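Local coordinates for protein DNA polymerase III subunit beta (Pseudomonas aeruginosa, PDB 4TSZ) that tethers DNA polymerases and other proteins to DNA and so makes replication processive, working as a pair of subunits, at residues Ser44-Asp49 / Glu53-Val58; Arg138-Thr143 / Lys200-Leu205; Arg339-Asp344 / Ser348-Glu353; Arg266-Arg271 / Ala304-Gln309; Met77-Ser82 / Ser105-Ser110. All blocks are in the same frame, centred on the assembly; numbering follows the deposited sequence. Where two conformers were deposited one is given.

Contact 1 (Ser44-Asp49 / Glu53-Val58); sequences SLTGTD and ELVGRV
L45 pairs with G56, and G47 with L54, in the beta hairpin of strands 42-48 and 52-59, part of an antiparallel sheet that continues from the N-terminal into the central domain. Both couples are hydrogen-bonded pairs. L45 N reaches G56 O at 2.8 Å, nearly straight (164°), and G47 N meets L54 O at 3.0 Å; each bond has its return partner. The tight side is the one carrying the two leucines. L45 turns its isobutyl group away from its carbonyl carbon (chi1 -61°), setting CD1 3.9 Å from V58 CG2, while its other neighbours L11, P14 and L15 come from helix 8-19. The leucines suit this buried layer, and each stands across from a glycine that adds no bulk of its own; L54 leans instead toward F232 and F234. The opposite face is looser and partly open to solvent. There T46 suits a mixed setting: OG1 lies 3.5 Å from V55 CG2, and its methyl CG2 sits 3.7 Å from E53 CG, beside the extended side chain of E53. R57 sends its guanidinium out of the hairpin to the carbonyl of G230, and what touches S44 is its aliphatic part, with R57 CG 3.5 Å from S44 OG.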
# COMPACT_ATOMS: atom_id res chain seq x y z
N SER E 44 32.74 -2.39 -1.32
CA SER E 44 31.84 -2.59 -2.45
C SER E 44 30.74 -3.52 -1.98
O SER E 44 31.01 -4.49 -1.27
CB SER E 44 32.56 -3.18 -3.65
OG SER E 44 33.48 -2.24 -4.19
N LEU E 45 29.49 -3.20 -2.35
CA LEU E 45 28.30 -3.99 -1.99
C LEU E 45 27.63 -4.41 -3.28
O LEU E 45 27.31 -3.56 -4.10
CB LEU E 45 27.32 -3.19 -1.09
CG LEU E 45 27.83 -2.69 0.27
CD1 LEU E 45 28.42 -1.30 0.16
CD2 LEU E 45 26.72 -2.67 1.29
N THR E 46 27.46 -5.72 -3.48
CA THR E 46 26.84 -6.24 -4.70
C THR E 46 25.60 -7.09 -4.43
O THR E 46 25.63 -7.98 -3.57
CB THR E 46 27.89 -6.97 -5.57
OG1 THR E 46 29.01 -6.11 -5.78
CG2 THR E 46 27.32 -7.44 -6.91
N GLY E 47 24.55 -6.83 -5.19
CA GLY E 47 23.29 -7.57 -5.18
C GLY E 47 22.94 -7.97 -6.60
O GLY E 47 23.22 -7.22 -7.54
N THR E 48 22.36 -9.17 -6.77
CA THR E 48 21.98 -9.71 -8.08
C THR E 48 20.79 -10.66 -8.01
O THR E 48 20.53 -11.26 -6.96
CB THR E 48 23.21 -10.37 -8.79
OG1 THR E 48 22.87 -10.59 -10.16
CG2 THR E 48 23.65 -11.69 -8.16
N ASP E 49 20.09 -10.82 -9.14
CA ASP E 49 18.99 -11.77 -9.32
C ASP E 49 19.31 -12.61 -10.57
O ASP E 49 18.44 -13.31 -11.09
CB ASP E 49 17.62 -11.05 -9.43
CG ASP E 49 17.38 -10.22 -10.69
OD1 ASP E 49 18.34 -10.03 -11.46
OD2 ASP E 49 16.24 -9.74 -10.89
N GLU E 53 22.50 -6.76 -11.96
CA GLU E 53 23.51 -6.69 -10.91
C GLU E 53 23.66 -5.23 -10.52
O GLU E 53 23.83 -4.36 -11.38
CB GLU E 53 24.86 -7.27 -11.38
CG GLU E 53 25.90 -7.29 -10.28
CD GLU E 53 27.31 -7.57 -10.75
OE1 GLU E 53 27.79 -8.70 -10.53
OE2 GLU E 53 27.93 -6.65 -11.33
N LEU E 54 23.58 -4.96 -9.22
CA LEU E 54 23.76 -3.61 -8.72
C LEU E 54 24.93 -3.58 -7.75
O LEU E 54 25.02 -4.43 -6.87
CB LEU E 54 22.46 -3.08 -8.08
CG LEU E 54 22.41 -1.57 -7.76
CD1 LEU E 54 22.71 -0.71 -8.99
CD2 LEU E 54 21.05 -1.18 -7.23
N VAL E 55 25.84 -2.62 -7.96
CA VAL E 55 27.05 -2.44 -7.15
C VAL E 55 27.04 -1.03 -6.53
O VAL E 55 26.87 -0.05 -7.24
CB VAL E 55 28.36 -2.71 -7.94
CG1 VAL E 55 29.61 -2.50 -7.07
CG2 VAL E 55 28.37 -4.11 -8.57
N GLY E 56 27.21 -0.97 -5.21
CA GLY E 56 27.33 0.27 -4.45
C GLY E 56 28.73 0.37 -3.87
O GLY E 56 29.32 -0.65 -3.49
N ARG E 57 29.29 1.58 -3.82
CA ARG E 57 30.65 1.79 -3.31
C ARG E 57 30.71 2.86 -2.23
O ARG E 57 30.02 3.88 -2.33
CB ARG E 57 31.63 2.12 -4.46
CG ARG E 57 32.14 0.89 -5.19
CD ARG E 57 32.75 1.23 -6.54
NE ARG E 57 31.74 1.23 -7.61
CZ ARG E 57 31.13 2.31 -8.10
NH1 ARG E 57 31.44 3.52 -7.65
NH2 ARG E 57 30.22 2.19 -9.06
N VAL E 58 31.52 2.61 -1.18
CA VAL E 58 31.75 3.51 -0.05
C VAL E 58 33.24 3.60 0.26
O VAL E 58 33.92 2.57 0.30
CB VAL E 58 30.99 3.14 1.27
CG1 VAL E 58 30.66 4.38 2.08
CG2 VAL E 58 29.73 2.31 1.01

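Contact 2 (Arg138-Thr143 / Lys200-Leu205); sequences RLIDRT and KGILEL
Different first torsions bring I140 and I202 together: I140 holds CG1 opposite its carbonyl carbon (chi1 -57°), whereas I202 swings CG1 opposite its own backbone N (chi1 -155°). They join helix 133-141 to helix 199-208, the two helices of the central domain in a fold whose domains each set a helix pair against beta sheets. I140 points straight at the other helix and meets it with all three outer carbons. Its CG1 and CG2 both lie 3.9 Å from I202 CG1, and its CD1 is 3.9 Å from I202 CD1, so the two side chains cross obliquely, branch against branch. Beta-branched, purely apolar residues fit such a buried spot near the centre of the chain, and both also rest on M159 of strand 158-164, which floors the pair. Within 138-143, T143 OG1 donates to L139 O at 2.9 Å, giving its hydroxyl a partner within its own chain segment. One turn past I202, L205 extends the apolar patch, bringing CD2 to 4.2 Å from I140 CD1.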
# COMPACT_ATOMS: atom_id res chain seq x y z
N ARG E 138 13.34 10.08 -18.47
CA ARG E 138 12.24 10.57 -19.32
C ARG E 138 11.94 9.55 -20.42
O ARG E 138 10.78 9.20 -20.61
CB ARG E 138 12.60 11.93 -19.94
CG ARG E 138 11.50 12.56 -20.82
CD ARG E 138 12.00 13.76 -21.62
NE ARG E 138 10.90 14.62 -22.10
CZ ARG E 138 10.43 14.66 -23.36
NH1 ARG E 138 10.97 13.88 -24.29
NH2 ARG E 138 9.44 15.47 -23.69
N LEU E 139 12.97 9.05 -21.13
CA LEU E 139 12.82 8.05 -22.20
C LEU E 139 12.12 6.78 -21.70
O LEU E 139 11.22 6.28 -22.37
CB LEU E 139 14.16 7.69 -22.85
CG LEU E 139 14.85 8.77 -23.68
CD1 LEU E 139 16.18 8.29 -24.17
CD2 LEU E 139 14.02 9.18 -24.89
N ILE E 140 12.51 6.31 -20.49
CA ILE E 140 11.95 5.11 -19.88
C ILE E 140 10.52 5.38 -19.39
O ILE E 140 9.61 4.64 -19.76
CB ILE E 140 12.85 4.51 -18.75
CG1 ILE E 140 14.27 4.19 -19.27
CG2 ILE E 140 12.19 3.27 -18.11
CD1 ILE E 140 15.37 3.97 -18.16
N ASP E 141 10.32 6.43 -18.56
CA ASP E 141 9.03 6.78 -17.97
C ASP E 141 7.96 7.18 -19.00
O ASP E 141 6.79 6.94 -18.76
CB ASP E 141 9.17 7.85 -16.87
CG ASP E 141 9.87 7.39 -15.60
OD1 ASP E 141 9.99 6.15 -15.39
OD2 ASP E 141 10.28 8.26 -14.80
N ARG E 142 8.36 7.75 -20.15
CA ARG E 142 7.39 8.13 -21.19
C ARG E 142 6.91 6.92 -21.99
O ARG E 142 5.93 7.04 -22.72
CB ARG E 142 7.94 9.21 -22.15
CG ARG E 142 8.14 10.61 -21.56
CD ARG E 142 6.85 11.33 -21.26
NE ARG E 142 7.08 12.59 -20.55
CZ ARG E 142 7.14 13.78 -21.12
NH1 ARG E 142 6.98 13.91 -22.44
NH2 ARG E 142 7.34 14.87 -20.39
N THR E 143 7.59 5.76 -21.88
CA THR E 143 7.25 4.59 -22.69
C THR E 143 7.00 3.27 -21.98
O THR E 143 6.39 2.40 -22.60
CB THR E 143 8.33 4.37 -23.77
OG1 THR E 143 9.55 3.99 -23.13
CG2 THR E 143 8.55 5.60 -24.67
N LYS E 200 11.95 -5.95 -16.20
CA LYS E 200 12.33 -5.82 -14.79
C LYS E 200 13.56 -4.91 -14.61
O LYS E 200 13.53 -4.02 -13.75
CB LYS E 200 12.54 -7.20 -14.13
CG LYS E 200 12.59 -7.16 -12.61
CD LYS E 200 12.57 -8.57 -12.00
CE LYS E 200 12.61 -8.54 -10.49
NZ LYS E 200 12.61 -9.91 -9.92
N GLY E 201 14.58 -5.11 -15.46
CA GLY E 201 15.82 -4.35 -15.47
C GLY E 201 15.63 -2.88 -15.78
O GLY E 201 16.14 -2.02 -15.05
N ILE E 202 14.89 -2.57 -16.87
CA ILE E 202 14.64 -1.18 -17.28
C ILE E 202 13.84 -0.38 -16.24
O ILE E 202 14.15 0.79 -16.01
CB ILE E 202 14.11 -1.06 -18.75
CG1 ILE E 202 14.42 0.32 -19.35
CG2 ILE E 202 12.63 -1.40 -18.87
CD1 ILE E 202 15.89 0.52 -19.80
N LEU E 203 12.85 -1.02 -15.58
CA LEU E 203 12.04 -0.38 -14.55
C LEU E 203 12.89 -0.10 -13.31
O LEU E 203 12.72 0.95 -12.68
CB LEU E 203 10.79 -1.20 -14.19
CG LEU E 203 9.73 -1.36 -15.28
CD1 LEU E 203 8.82 -2.50 -14.95
CD2 LEU E 203 8.95 -0.06 -15.53
N GLU E 204 13.82 -1.01 -12.98
CA GLU E 204 14.74 -0.85 -11.86
C GLU E 204 15.66 0.34 -12.15
O GLU E 204 15.78 1.21 -11.29
CB GLU E 204 15.58 -2.13 -11.65
CG GLU E 204 16.49 -2.10 -10.42
CD GLU E 204 15.80 -1.77 -9.10
OE1 GLU E 204 14.78 -2.43 -8.78
OE2 GLU E 204 16.27 -0.84 -8.41
N LEU E 205 16.26 0.38 -13.36
CA LEU E 205 17.15 1.46 -13.80
C LEU E 205 16.47 2.84 -13.68
O LEU E 205 17.08 3.76 -13.12
CB LEU E 205 17.68 1.22 -15.23
CG LEU E 205 18.59 2.30 -15.82
CD1 LEU E 205 19.83 2.55 -14.94
CD2 LEU E 205 18.99 1.97 -17.25

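Contact 3 (Arg339-Asp344 / Ser348-Glu353); sequences RFILSD and SALVHE
R339 and H352 are joined by paired backbone hydrogen bonds, as are I341 and L350, and between these couples F340 faces V351 as a non-hydrogen-bonded pair. The shortest of these bonds, I341 N to L350 O, is 2.7 Å. A second polar set comes from the R339 side chain. Bent at chi3 (-73°), it curls back over the neighbouring strand and offers NE and NH2 side-on to a single atom, E353 O, at 3.0 Å each; the carbonyl lies somewhat out of the guanidinium plane. H352 CB covers one face of that group, 3.4 Å from NH2. R339 NH2 also forms a salt bridge with D357, which balances its charge and helps hold the guanidinium in place, and H352 ND1 is bonded to S359 O. The apolar contacts divide between the two sides of the sheet. On one, V351 CG2 makes a CH-pi contact over the F340 ring, 4.0 Å from its centroid, while L342 CD2 meets A349 CB at 3.7 Å; ring and methyls suit a buried layer that includes F321. On the other, I341 lies beside L350 and brings CD1 to the edge of the H352 ring. Near the turn a water bonded to S343 OG donates to S348 O at 2.7 Å. This is a beta hairpin of the C-terminal domain, and its turn end borders the peptide-binding site, where S348 packs on an apolar side chain of the bound peptide.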
# COMPACT_ATOMS: atom_id res chain seq x y z
N ARG E 339 -2.74 15.87 -29.02
CA ARG E 339 -3.06 15.67 -30.43
C ARG E 339 -3.34 14.20 -30.69
O ARG E 339 -2.53 13.34 -30.33
CB ARG E 339 -1.92 16.15 -31.34
CG ARG E 339 -1.79 17.66 -31.47
CD ARG E 339 -0.68 18.02 -32.45
NE ARG E 339 0.66 17.76 -31.90
CZ ARG E 339 1.69 17.29 -32.61
NH1 ARG E 339 1.54 17.00 -33.90
NH2 ARG E 339 2.87 17.11 -32.03
N PHE E 340 -4.49 13.92 -31.32
CA PHE E 340 -4.89 12.58 -31.76
C PHE E 340 -4.96 12.67 -33.28
O PHE E 340 -5.56 13.60 -33.82
CB PHE E 340 -6.27 12.19 -31.18
CG PHE E 340 -6.23 11.63 -29.78
CD1 PHE E 340 -6.08 12.47 -28.68
CD2 PHE E 340 -6.37 10.27 -29.56
CE1 PHE E 340 -6.05 11.94 -27.38
CE2 PHE E 340 -6.37 9.75 -28.26
CZ PHE E 340 -6.20 10.59 -27.18
N ILE E 341 -4.27 11.76 -33.96
CA ILE E 341 -4.26 11.70 -35.42
C ILE E 341 -4.87 10.36 -35.80
O ILE E 341 -4.32 9.30 -35.48
CB ILE E 341 -2.86 11.99 -36.04
CG1 ILE E 341 -2.33 13.38 -35.58
CG2 ILE E 341 -2.92 11.91 -37.57
CD1 ILE E 341 -0.79 13.59 -35.63
N LEU E 342 -6.06 10.41 -36.40
CA LEU E 342 -6.83 9.23 -36.77
C LEU E 342 -7.08 9.19 -38.27
O LEU E 342 -6.80 10.16 -38.98
CB LEU E 342 -8.17 9.24 -36.00
CG LEU E 342 -8.08 9.31 -34.48
CD1 LEU E 342 -9.05 10.31 -33.92
CD2 LEU E 342 -8.28 7.94 -33.85
N SER E 343 -7.60 8.05 -38.75
CA SER E 343 -7.96 7.85 -40.14
C SER E 343 -9.32 7.15 -40.21
O SER E 343 -10.34 7.84 -40.24
CB SER E 343 -6.86 7.13 -40.92
OG SER E 343 -6.57 5.86 -40.37
N ASP E 344 -9.35 5.81 -40.15
CA ASP E 344 -10.60 5.03 -40.19
C ASP E 344 -10.79 4.16 -38.94
O ASP E 344 -9.88 4.08 -38.10
CB ASP E 344 -10.69 4.20 -41.49
CG ASP E 344 -9.50 3.29 -41.75
OD1 ASP E 344 -9.35 2.30 -41.02
OD2 ASP E 344 -8.76 3.54 -42.72
N SER E 348 -5.05 2.46 -36.49
CA SER E 348 -4.45 2.99 -35.27
C SER E 348 -4.65 4.48 -35.04
O SER E 348 -4.77 5.24 -36.01
CB SER E 348 -2.95 2.71 -35.28
OG SER E 348 -2.63 1.55 -34.54
N ALA E 349 -4.62 4.90 -33.77
CA ALA E 349 -4.66 6.30 -33.37
C ALA E 349 -3.19 6.64 -33.12
O ALA E 349 -2.45 5.80 -32.59
CB ALA E 349 -5.43 6.45 -32.07
N LEU E 350 -2.75 7.82 -33.55
CA LEU E 350 -1.41 8.33 -33.30
C LEU E 350 -1.59 9.48 -32.32
O LEU E 350 -2.46 10.33 -32.52
CB LEU E 350 -0.72 8.79 -34.58
CG LEU E 350 0.69 9.45 -34.46
CD1 LEU E 350 1.74 8.49 -33.84
CD2 LEU E 350 1.18 9.95 -35.82
N VAL E 351 -0.83 9.44 -31.22
CA VAL E 351 -0.96 10.45 -30.17
C VAL E 351 0.38 11.14 -29.91
O VAL E 351 1.42 10.48 -29.84
CB VAL E 351 -1.61 9.88 -28.87
CG1 VAL E 351 -2.02 11.00 -27.92
CG2 VAL E 351 -2.83 9.01 -29.19
N HIS E 352 0.34 12.47 -29.76
CA HIS E 352 1.50 13.30 -29.48
C HIS E 352 1.16 14.36 -28.45
O HIS E 352 -0.02 14.68 -28.26
CB HIS E 352 1.94 14.07 -30.75
CG HIS E 352 2.45 13.25 -31.89
ND1 HIS E 352 3.57 12.45 -31.76
CD2 HIS E 352 2.04 13.22 -33.17
CE1 HIS E 352 3.77 11.92 -32.95
NE2 HIS E 352 2.87 12.36 -33.84
N GLU E 353 2.20 14.99 -27.88
CA GLU E 353 2.07 16.17 -27.04
C GLU E 353 1.69 17.31 -28.00
O GLU E 353 1.88 17.17 -29.22
CB GLU E 353 3.38 16.49 -26.32
CG GLU E 353 3.73 15.50 -25.23
CD GLU E 353 4.81 15.93 -24.25
OE1 GLU E 353 5.76 16.62 -24.66
OE2 GLU E 353 4.71 15.54 -23.06
O HOH W 1 -4.17 5.95 -38.58

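Contact 4 (Arg266-Arg271 / Ala304-Gln309)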
# COMPACT_ATOMS: atom_id res chain seq x y z
N ARG E 266 -9.02 12.80 -20.17
CA ARG E 266 -8.68 11.85 -19.12
C ARG E 266 -9.84 11.65 -18.15
O ARG E 266 -10.16 10.50 -17.83
CB ARG E 266 -7.38 12.22 -18.38
CG ARG E 266 -6.91 11.10 -17.44
CD ARG E 266 -6.32 11.56 -16.12
NE ARG E 266 -7.22 12.38 -15.29
CZ ARG E 266 -8.09 11.90 -14.40
NH1 ARG E 266 -8.26 10.60 -14.27
NH2 ARG E 266 -8.83 12.73 -13.67
N GLU E 267 -10.51 12.75 -17.74
CA GLU E 267 -11.65 12.72 -16.81
C GLU E 267 -12.85 12.00 -17.39
O GLU E 267 -13.46 11.17 -16.71
CB GLU E 267 -12.02 14.13 -16.34
CG GLU E 267 -11.04 14.70 -15.33
CD GLU E 267 -10.90 16.22 -15.31
OE1 GLU E 267 -9.99 16.71 -14.60
OE2 GLU E 267 -11.67 16.91 -16.01
N ALA E 268 -13.18 12.30 -18.67
CA ALA E 268 -14.28 11.67 -19.40
C ALA E 268 -14.02 10.19 -19.64
O ALA E 268 -14.94 9.38 -19.49
CB ALA E 268 -14.52 12.39 -20.71
N PHE E 269 -12.76 9.82 -20.02
CA PHE E 269 -12.39 8.42 -20.21
C PHE E 269 -12.47 7.65 -18.88
O PHE E 269 -12.99 6.55 -18.87
CB PHE E 269 -11.00 8.27 -20.88
CG PHE E 269 -10.91 8.65 -22.34
CD1 PHE E 269 -11.98 8.46 -23.20
CD2 PHE E 269 -9.72 9.15 -22.87
CE1 PHE E 269 -11.89 8.83 -24.55
CE2 PHE E 269 -9.63 9.52 -24.22
CZ PHE E 269 -10.72 9.35 -25.06
N SER E 270 -12.02 8.26 -17.77
CA SER E 270 -12.08 7.63 -16.43
C SER E 270 -13.54 7.39 -15.99
O SER E 270 -13.84 6.30 -15.48
CB SER E 270 -11.36 8.48 -15.39
OG SER E 270 -9.97 8.54 -15.62
N ARG E 271 -14.44 8.38 -16.21
CA ARG E 271 -15.87 8.26 -15.85
C ARG E 271 -16.54 7.14 -16.63
O ARG E 271 -17.18 6.28 -16.02
CB ARG E 271 -16.62 9.57 -16.06
CG ARG E 271 -16.32 10.62 -15.00
CD ARG E 271 -17.23 11.83 -15.10
NE ARG E 271 -16.83 12.74 -16.17
CZ ARG E 271 -16.01 13.77 -16.01
NH1 ARG E 271 -15.48 14.03 -14.82
NH2 ARG E 271 -15.73 14.56 -17.03
N ALA E 304 -22.55 4.23 -19.76
CA ALA E 304 -21.98 5.55 -19.48
C ALA E 304 -21.80 6.31 -20.79
O ALA E 304 -21.37 5.73 -21.80
CB ALA E 304 -20.65 5.42 -18.76
N GLU E 305 -22.17 7.60 -20.78
CA GLU E 305 -22.08 8.47 -21.95
C GLU E 305 -21.55 9.83 -21.56
O GLU E 305 -21.89 10.37 -20.51
CB GLU E 305 -23.45 8.64 -22.64
CG GLU E 305 -23.89 7.41 -23.43
CD GLU E 305 -25.15 7.57 -24.25
OE1 GLU E 305 -25.24 6.94 -25.33
OE2 GLU E 305 -26.06 8.32 -23.82
N GLU E 306 -20.70 10.39 -22.43
CA GLU E 306 -20.13 11.72 -22.24
C GLU E 306 -19.79 12.38 -23.56
O GLU E 306 -19.47 11.71 -24.54
CB GLU E 306 -18.91 11.68 -21.30
CG GLU E 306 -18.82 12.98 -20.50
CD GLU E 306 -17.80 13.03 -19.38
OE1 GLU E 306 -17.13 14.09 -19.25
OE2 GLU E 306 -17.70 12.05 -18.61
N GLU E 307 -19.88 13.71 -23.59
CA GLU E 307 -19.57 14.52 -24.75
C GLU E 307 -18.45 15.48 -24.35
O GLU E 307 -18.55 16.15 -23.32
CB GLU E 307 -20.81 15.30 -25.22
CG GLU E 307 -21.91 14.44 -25.80
CD GLU E 307 -23.06 15.20 -26.44
OE1 GLU E 307 -23.48 16.24 -25.88
OE2 GLU E 307 -23.56 14.74 -27.49
N VAL E 308 -17.37 15.48 -25.15
CA VAL E 308 -16.20 16.33 -24.92
C VAL E 308 -15.98 17.24 -26.12
O VAL E 308 -15.93 16.75 -27.26
CB VAL E 308 -14.92 15.51 -24.58
CG1 VAL E 308 -13.74 16.43 -24.26
CG2 VAL E 308 -15.16 14.55 -23.42
N GLN E 309 -15.84 18.54 -25.87
CA GLN E 309 -15.55 19.51 -26.93
C GLN E 309 -14.09 19.36 -27.33
O GLN E 309 -13.22 19.28 -26.46
CB GLN E 309 -15.85 20.95 -26.47
CG GLN E 309 -17.31 21.33 -26.62
CD GLN E 309 -17.53 22.77 -26.24
OE1 GLN E 309 -17.87 23.10 -25.10
NE2 GLN E 309 -17.33 23.67 -27.19
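A268 and E306 mark the closest backbone approach, CA to CA 6.5 Å, as helix 266-271 runs nearly antiparallel (169°) to strand 304-309. From the helix R271 and from the strand E306 point into the gap and join in a bidentate salt bridge. R271 NE donates to E306 OE2 and NH2 to E306 OE1, both at 2.7 Å and almost straight. The carboxylate lies at the edge of the guanidinium with the planes 25° apart, and each oxygen is met on its syn side. A bend at chi3 (-78°) brings the guanidinium back along the helix, so that E267 O stands over its centre, 3.7 Å above the plane. Such a short two-point grip suits two charges buried together, since each would probably be costly there alone. A268, small enough to let the strand come near, touches both kinds of neighbour: its CB is 3.4 Å from E306 OE1 and 3.5 Å from V308 CG2. The third nitrogen, R271 NH1, bonds to S82 O of the second subunit, and E307 forms a salt bridge with R104 of that subunit. A304, E305 and E306 also pair antiparallel with a strand of the partner chain, the continuous sheet across the dimer interface that closes beta rings of this family.

Contact 5 (Met77-Ser82 / Ser105-Ser110)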
# COMPACT_ATOMS: atom_id res chain seq x y z
N MET E 77 20.41 -4.96 6.01
CA MET E 77 19.75 -3.68 5.76
C MET E 77 18.82 -3.32 6.94
O MET E 77 18.90 -2.19 7.43
CB MET E 77 18.98 -3.71 4.43
CG MET E 77 18.45 -2.35 4.02
SD MET E 77 17.19 -2.50 2.73
N ASP E 78 17.99 -4.28 7.41
CA ASP E 78 17.06 -4.08 8.52
C ASP E 78 17.78 -3.75 9.82
O ASP E 78 17.31 -2.90 10.57
CB ASP E 78 16.12 -5.29 8.71
CG ASP E 78 15.07 -5.47 7.61
OD1 ASP E 78 14.88 -4.54 6.81
OD2 ASP E 78 14.46 -6.56 7.56
N ILE E 79 18.94 -4.40 10.07
CA ILE E 79 19.77 -4.14 11.25
C ILE E 79 20.30 -2.70 11.14
O ILE E 79 20.14 -1.92 12.07
CB ILE E 79 20.89 -5.21 11.40
CG1 ILE E 79 20.31 -6.53 11.95
CG2 ILE E 79 22.04 -4.70 12.28
CD1 ILE E 79 21.13 -7.76 11.60
N CYS E 80 20.88 -2.35 9.97
CA CYS E 80 21.42 -1.02 9.67
C CYS E 80 20.35 0.08 9.87
O CYS E 80 20.59 1.03 10.61
CB CYS E 80 22.03 -0.98 8.27
SG CYS E 80 23.12 0.43 7.98
N LYS E 81 19.14 -0.11 9.28
CA LYS E 81 18.02 0.83 9.40
C LYS E 81 17.54 1.01 10.86
O LYS E 81 17.22 2.13 11.28
CB LYS E 81 16.84 0.37 8.53
CG LYS E 81 16.38 1.39 7.49
CD LYS E 81 15.28 0.85 6.57
CE LYS E 81 15.79 -0.07 5.48
NZ LYS E 81 14.77 -0.30 4.42
N SER E 82 17.51 -0.09 11.64
CA SER E 82 17.06 -0.11 13.03
C SER E 82 18.06 0.49 14.03
O SER E 82 17.68 0.80 15.17
CB SER E 82 16.69 -1.53 13.44
OG SER E 82 17.85 -2.34 13.47
N SER E 105 24.55 -2.55 20.99
CA SER E 105 23.96 -3.61 20.16
C SER E 105 25.02 -4.50 19.51
O SER E 105 26.03 -4.02 19.00
CB SER E 105 23.06 -3.01 19.08
OG SER E 105 22.18 -2.03 19.61
N ARG E 106 24.76 -5.82 19.54
CA ARG E 106 25.62 -6.85 18.96
C ARG E 106 24.77 -7.78 18.11
O ARG E 106 23.68 -8.16 18.52
CB ARG E 106 26.35 -7.63 20.07
CG ARG E 106 27.46 -6.85 20.75
CD ARG E 106 28.05 -7.61 21.93
NE ARG E 106 29.06 -8.59 21.52
CZ ARG E 106 30.37 -8.35 21.49
NH1 ARG E 106 30.85 -7.16 21.84
NH2 ARG E 106 31.21 -9.30 21.10
N PHE E 107 25.26 -8.12 16.91
CA PHE E 107 24.59 -9.01 15.98
C PHE E 107 25.55 -10.01 15.37
O PHE E 107 26.68 -9.65 15.03
CB PHE E 107 23.91 -8.23 14.84
CG PHE E 107 22.98 -7.11 15.27
CD1 PHE E 107 23.48 -5.83 15.52
CD2 PHE E 107 21.62 -7.34 15.44
CE1 PHE E 107 22.62 -4.81 15.94
CE2 PHE E 107 20.76 -6.31 15.86
CZ PHE E 107 21.28 -5.06 16.10
N THR E 108 25.10 -11.26 15.21
CA THR E 108 25.84 -12.33 14.56
C THR E 108 24.99 -12.84 13.41
O THR E 108 23.88 -13.30 13.63
CB THR E 108 26.27 -13.43 15.55
OG1 THR E 108 27.07 -12.84 16.58
CG2 THR E 108 27.09 -14.53 14.87
N LEU E 109 25.50 -12.71 12.17
CA LEU E 109 24.81 -13.15 10.97
C LEU E 109 25.50 -14.34 10.33
O LEU E 109 26.73 -14.44 10.36
CB LEU E 109 24.69 -12.01 9.94
CG LEU E 109 23.77 -10.81 10.28
CD1 LEU E 109 23.83 -9.76 9.18
CD2 LEU E 109 22.32 -11.25 10.45
N SER E 110 24.71 -15.24 9.71
CA SER E 110 25.25 -16.38 8.97
C SER E 110 25.84 -15.84 7.66
O SER E 110 25.47 -14.76 7.20
CB SER E 110 24.15 -17.40 8.68
OG SER E 110 23.20 -16.87 7.77
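I79 is where helix 77-82 first meets strand 105-110, and it spreads over the ring of F107. Its methyl CG2 sits almost above the ring centre, 3.7 Å from the centroid and 11° off the normal, a well-formed CH-pi contact. With CG1 held opposite the carbonyl carbon (chi1 -76°), the longer branch runs along the rim of the same ring, CG1 lying 3.8 Å from F107 CD2. The two side chains slide by each other in opposite directions, so the isoleucine covers much of one ring face. CD1 then meets L109 tip to tip, 3.9 Å from its CD2. An isoleucine suits this place because its two branches divide the work: the methyl CG2 covers the ring centre, while the longer branch passes its rim and reaches the leucine. This is helix-on-sheet packing inside the N-terminal domain, with F107 and L109, two residues apart, sending their side chains to the same side of a strand that is outermost in its sheet within the chain. C80, next along the helix, turns the other way and packs on L11 and L12 of helix 8-19, and K81 gives its carbonyl to R8. At the helix end S82 touches I274 of the second subunit. Strand 105-110 is shared as well: S105 to T108 pair antiparallel with a strand of that subunit, F107 packs on its A304 and L109 on its L275, and S110 OG is bonded to its E302.

How the contacts relate
Contacts 1 and 3 are hairpins knit by backbone bonds, each in a different eight-stranded sheet spanning two domains; contact 1 is only partly buried and faces solvent more, whereas contacts 2 to 5 are buried. Contacts 2, 4 and 5 are packings involving helices. Contact 2, near the chain's centre, is wholly apolar; contacts 4 and 5 each set a helix on a strand that the second subunit's sheet extends, but differ in chemistry, a salt bridge in one and a CH-pi contact in the other. These two are 53 Å apart, centre to centre, within a chain, yet across the interface contact 4 of one subunit meets contact 5 of the other. Contacts 2 and 3 are tied by a salt bridge, R142 NH1 to E353 OE2 at 2.9 Å.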